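Local atomic coordinates of erythromycin C-12 hydroxylase (Saccharopolyspora erythraea, PDB entry 2JJN), a protein that hydroxylates the macrolactone ring of erythromycin D at C-12, using heme b, NADPH and molecular oxygen, to give erythromycin C in antibiotic biosynthesis. Residues E280-Y284 with R285-P289. The protein carries 2 engineered substitutions. Numbering follows the deposited sequence.
Sequences EVLRY and RPPFP. With HEM (protoporphyrin IX containing Fe), chain B.
At the C-terminal end of the P450 K helix, which carries the ExxR motif, Val-281 and Arg-285 make the last helical bond before a proline-rich loop: Arg-285 N to Val-281 O (2.7 Å, N-H...O angle 165°). Pro-286, with no N-H to give, cannot extend the pattern; its CA packs 3.3 Å from Leu-282 O, which Ser-345 OG instead satisfies. Within the helix, Arg-283 of the motif grips its Glu-280, three residues earlier, side-on: NE reaches OE1 and NH2 reaches OE2, each at 2.8 Å. Both oxygens lie near the guanidinium plane, but the nitrogens approach from above the carboxylate plane. Arg-336 NE also binds OE2, so one buried acid serves two arginines. Toward the heme, Leu-282 CD2 touches Pro-287 CD at 3.9 Å and heme vinyl carbon CBB at 3.8 Å, while Pro-287 CD meets heme methyl CMB at 3.8 Å; leucine methyl and proline ring are apolar groups suited to the porphyrin rim. Phe-288 turns its ring edge to the heme, CD1 lying 3.8 Å from CHB. Away from the heme, Tyr-284 CG stands anti to the backbone N (chi1 -166°), which sets its ring alongside the extended Arg-285. Its CE2 lies over one guanidinium face, offset toward the rim, the planes nearly perpendicular (79°); salt bridges to Glu-27 and Glu-259 hold the Arg-285 guanidinium. Leu-282 and Phe-288 pack on helix 228-259, Pro-286 rests on helix 316-320, and the chain continues into strand 290-295.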
ATOM      1  N   GLU A 280      10.063  -1.065  10.673  1.00 18.49           N
ATOM      2  CA  GLU A 280      10.468   0.311  10.945  1.00 18.75           C
ATOM      3  C   GLU A 280      10.407   1.179   9.667  1.00 17.89           C
ATOM      4  O   GLU A 280      10.069   2.360   9.716  1.00 19.21           O
ATOM      5  CB  GLU A 280      11.849   0.354  11.597  1.00 18.44           C
ATOM      6  CG  GLU A 280      12.366   1.737  11.963  1.00 18.45           C
ATOM      7  CD  GLU A 280      11.566   2.506  13.032  1.00 19.48           C
ATOM      8  OE1 GLU A 280      10.438   2.082  13.405  1.00 20.70           O
ATOM      9  OE2 GLU A 280      12.107   3.563  13.464  1.00 19.39           O
ATOM     10  N   VAL A 281      10.740   0.597   8.509  1.00 17.66           N
ATOM     11  CA  VAL A 281      10.531   1.371   7.260  1.00 17.91           C
ATOM     12  C   VAL A 281       9.052   1.602   7.020  1.00 17.76           C
ATOM     13  O   VAL A 281       8.648   2.697   6.618  1.00 18.90           O
ATOM     14  CB  VAL A 281      11.200   0.691   6.046  1.00 17.53           C
ATOM     15  CG1 VAL A 281      10.848   1.527   4.754  1.00 19.55           C
ATOM     16  CG2 VAL A 281      12.722   0.590   6.253  1.00 17.98           C
ATOM     17  N   LEU A 282       8.213   0.608   7.305  1.00 19.25           N
ATOM     18  CA  LEU A 282       6.773   0.837   7.201  1.00 18.96           C
ATOM     19  C   LEU A 282       6.334   1.999   8.089  1.00 18.09           C
ATOM     20  O   LEU A 282       5.518   2.797   7.677  1.00 18.70           O
ATOM     21  CB  LEU A 282       6.004  -0.409   7.640  1.00 18.57           C
ATOM     22  CG  LEU A 282       5.774  -1.430   6.528  1.00 20.40           C
ATOM     23  CD1 LEU A 282       5.413  -2.787   7.154  1.00 21.57           C
ATOM     24  CD2 LEU A 282       4.639  -0.986   5.529  1.00 20.69           C
ATOM     25  N   ARG A 283       6.888   2.086   9.307  1.00 18.18           N
ATOM     26  CA  ARG A 283       6.517   3.229  10.184  1.00 17.94           C
ATOM     27  C   ARG A 283       7.059   4.540   9.593  1.00 18.52           C
ATOM     28  O   ARG A 283       6.365   5.588   9.527  1.00 17.89           O
ATOM     29  CB  ARG A 283       7.040   3.034  11.603  1.00 18.66           C
ATOM     30  CG  ARG A 283       6.587   4.149  12.540  1.00 18.62           C
ATOM     31  CD  ARG A 283       7.379   4.063  13.867  1.00 18.92           C
ATOM     32  NE  ARG A 283       8.812   4.399  13.684  1.00 17.99           N
ATOM     33  CZ  ARG A 283       9.270   5.655  13.648  1.00 18.40           C
ATOM     34  NH1 ARG A 283       8.405   6.687  13.772  1.00 18.62           N
ATOM     35  NH2 ARG A 283      10.571   5.914  13.461  1.00 19.43           N
ATOM     36  N   TYR A 284       8.331   4.500   9.177  1.00 18.34           N
ATOM     37  CA  TYR A 284       9.041   5.682   8.798  1.00 17.84           C
ATOM     38  C   TYR A 284       8.555   6.289   7.462  1.00 17.17           C
ATOM     39  O   TYR A 284       8.438   7.523   7.350  1.00 17.70           O
ATOM     40  CB  TYR A 284      10.540   5.285   8.763  1.00 18.85           C
ATOM     41  CG  TYR A 284      11.531   6.409   8.713  1.00 18.68           C
ATOM     42  CD1 TYR A 284      11.760   7.188   9.836  1.00 20.61           C
ATOM     43  CD2 TYR A 284      12.277   6.613   7.567  1.00 20.87           C
ATOM     44  CE1 TYR A 284      12.744   8.203   9.778  1.00 22.50           C
ATOM     45  CE2 TYR A 284      13.253   7.605   7.508  1.00 23.20           C
ATOM     46  CZ  TYR A 284      13.466   8.370   8.585  1.00 22.80           C
ATOM     47  OH  TYR A 284      14.449   9.357   8.434  1.00 28.51           O
ATOM     48  N   ARG A 285       8.312   5.415   6.490  1.00 10.55           N
ATOM     49  CA  ARG A 285       7.934   5.831   5.134  1.00  9.17           C
ATOM     50  C   ARG A 285       6.772   4.923   4.663  1.00  9.06           C
ATOM     51  O   ARG A 285       6.928   4.099   3.776  1.00  8.82           O
ATOM     52  CB  ARG A 285       9.142   5.742   4.210  1.00  9.25           C
ATOM     53  CG  ARG A 285      10.074   6.948   4.329  1.00  9.15           C
ATOM     54  CD  ARG A 285      11.262   6.780   3.425  1.00 11.50           C
ATOM     55  NE  ARG A 285      11.955   8.083   3.305  1.00 12.30           N
ATOM     56  CZ  ARG A 285      13.276   8.246   3.371  1.00 13.68           C
ATOM     57  NH1 ARG A 285      14.121   7.230   3.560  1.00 11.24           N
ATOM     58  NH2 ARG A 285      13.768   9.490   3.226  1.00 14.26           N
ATOM     59  N   PRO A 286       5.607   5.118   5.254  1.00  9.55           N
ATOM     60  CA  PRO A 286       4.403   4.297   4.901  1.00  9.06           C
ATOM     61  C   PRO A 286       4.064   4.481   3.430  1.00 10.36           C
ATOM     62  O   PRO A 286       3.986   5.603   2.969  1.00 11.03           O
ATOM     63  CB  PRO A 286       3.296   4.882   5.787  1.00  8.72           C
ATOM     64  CG  PRO A 286       3.764   6.263   6.185  1.00 10.01           C
ATOM     65  CD  PRO A 286       5.301   6.138   6.277  1.00 10.05           C
ATOM     66  N   PRO A 287       3.894   3.385   2.685  1.00 10.29           N
ATOM     67  CA  PRO A 287       3.553   3.522   1.270  1.00 10.23           C
ATOM     68  C   PRO A 287       2.291   4.328   1.033  1.00 10.83           C
ATOM     69  O   PRO A 287       2.257   5.090   0.067  1.00 11.49           O
ATOM     70  CB  PRO A 287       3.412   2.065   0.829  1.00 12.09           C
ATOM     71  CG  PRO A 287       4.403   1.309   1.740  1.00 11.47           C
ATOM     72  CD  PRO A 287       4.227   1.995   3.042  1.00 10.20           C
ATOM     73  N   PHE A 288       1.281   4.182   1.912  1.00 11.01           N
ATOM     74  CA  PHE A 288       0.065   4.976   1.796  1.00 11.42           C
ATOM     75  C   PHE A 288       0.068   5.942   2.977  1.00 12.65           C
ATOM     76  O   PHE A 288      -0.201   5.548   4.108  1.00 11.90           O
ATOM     77  CB  PHE A 288      -1.168   4.089   1.914  1.00 12.68           C
ATOM     78  CG  PHE A 288      -1.481   3.297   0.705  1.00 17.44           C
ATOM     79  CD1 PHE A 288      -1.863   1.979   0.856  1.00 22.38           C
ATOM     80  CD2 PHE A 288      -1.473   3.862  -0.549  1.00 19.82           C
ATOM     81  CE1 PHE A 288      -2.228   1.210  -0.266  1.00 25.71           C
ATOM     82  CE2 PHE A 288      -1.812   3.102  -1.687  1.00 24.49           C
ATOM     83  CZ  PHE A 288      -2.178   1.781  -1.521  1.00 23.21           C
ATOM     84  N   PRO A 289       0.455   7.184   2.761  1.00 11.47           N
ATOM     85  CA  PRO A 289       0.540   8.125   3.896  1.00 11.81           C
ATOM     86  C   PRO A 289      -0.796   8.625   4.410  1.00 11.19           C
ATOM     87  O   PRO A 289      -0.865   9.205   5.528  1.00 11.82           O
ATOM     88  CB  PRO A 289       1.390   9.280   3.305  1.00 12.57           C
ATOM     89  CG  PRO A 289       1.164   9.198   1.854  1.00 13.65           C
ATOM     90  CD  PRO A 289       1.047   7.750   1.520  1.00 12.62           C
TER
HETATM   91  CHA HEM B 412      -6.263  -2.583   3.311  1.00 12.24           C
HETATM   92  CHB HEM B 412      -1.739  -0.759   3.425  1.00 10.52           C
HETATM   93  CHC HEM B 412      -0.136  -4.670   1.055  1.00 14.69           C
HETATM   94  CHD HEM B 412      -4.722  -6.074   0.238  1.00 13.38           C
HETATM   95  C1A HEM B 412      -5.148  -1.817   3.584  1.00 11.79           C
HETATM   96  C2A HEM B 412      -5.168  -0.573   4.362  1.00 11.12           C
HETATM   97  C3A HEM B 412      -3.932  -0.064   4.380  1.00 10.18           C
HETATM   98  C4A HEM B 412      -3.078  -0.952   3.616  1.00 10.32           C
HETATM   99  CMA HEM B 412      -3.470   1.249   5.049  1.00 10.50           C
HETATM  100  CAA HEM B 412      -6.401   0.024   5.065  1.00 11.83           C
HETATM  101  CBA HEM B 412      -7.255   0.835   4.108  1.00 12.51           C
HETATM  102  CGA HEM B 412      -8.329   1.647   4.835  1.00 13.91           C
HETATM  103  O1A HEM B 412      -8.426   1.569   6.092  1.00 13.54           O
HETATM  104  O2A HEM B 412      -9.111   2.335   4.106  1.00 12.07           O
HETATM  105  C1B HEM B 412      -0.905  -1.683   2.792  1.00 11.04           C
HETATM  106  C2B HEM B 412       0.530  -1.582   2.715  1.00 11.14           C
HETATM  107  C3B HEM B 412       0.982  -2.677   2.061  1.00 12.51           C
HETATM  108  C4B HEM B 412      -0.196  -3.467   1.725  1.00 12.70           C
HETATM  109  CMB HEM B 412       1.265  -0.375   3.334  1.00 12.64           C
HETATM  110  CAB HEM B 412       2.406  -3.099   1.650  1.00 14.56           C
HETATM  111  CBB HEM B 412       3.410  -2.803   2.411  1.00 16.65           C
HETATM  112  C1C HEM B 412      -1.235  -5.384   0.627  1.00 13.35           C
HETATM  113  C2C HEM B 412      -1.181  -6.614  -0.146  1.00 14.47           C
HETATM  114  C3C HEM B 412      -2.453  -7.004  -0.375  1.00 13.07           C
HETATM  115  C4C HEM B 412      -3.348  -6.037   0.264  1.00 12.68           C
HETATM  116  CMC HEM B 412       0.154  -7.279  -0.576  1.00 15.87           C
HETATM  117  CAC HEM B 412      -2.980  -8.209  -1.178  1.00 17.74           C
HETATM  118  CBC HEM B 412      -2.402  -9.410  -1.149  1.00 22.66           C
HETATM  119  C1D HEM B 412      -5.507  -5.239   0.973  1.00 11.76           C
HETATM  120  C2D HEM B 412      -6.932  -5.333   0.986  1.00 13.95           C
HETATM  121  C3D HEM B 412      -7.405  -4.283   1.939  1.00 12.38           C
HETATM  122  C4D HEM B 412      -6.224  -3.627   2.416  1.00 10.73           C
HETATM  123  CMD HEM B 412      -7.821  -6.325   0.178  1.00 14.33           C
HETATM  124  CAD HEM B 412      -8.856  -3.935   2.318  1.00 11.56           C
HETATM  125  CBD HEM B 412      -9.299  -4.694   3.584  1.00 11.86           C
HETATM  126  CGD HEM B 412     -10.668  -4.250   3.996  1.00 13.11           C
HETATM  127  O1D HEM B 412     -11.172  -3.223   3.507  1.00 12.77           O
HETATM  128  O2D HEM B 412     -11.264  -4.953   4.840  1.00 12.70           O
HETATM  129  NA  HEM B 412      -3.829  -2.042   3.155  1.00 10.32           N
HETATM  130  NB  HEM B 412      -1.351  -2.828   2.139  1.00 10.64           N
HETATM  131  NC  HEM B 412      -2.568  -5.073   0.823  1.00 10.67           N
HETATM  132  ND  HEM B 412      -5.107  -4.205   1.843  1.00 10.46           N
HETATM  133 FE   HEM B 412      -3.188  -3.607   2.131  1.00 12.77          FE
HETATM  134  O   HOH W   1      -3.390  -2.313   0.342  1.00 27.42           O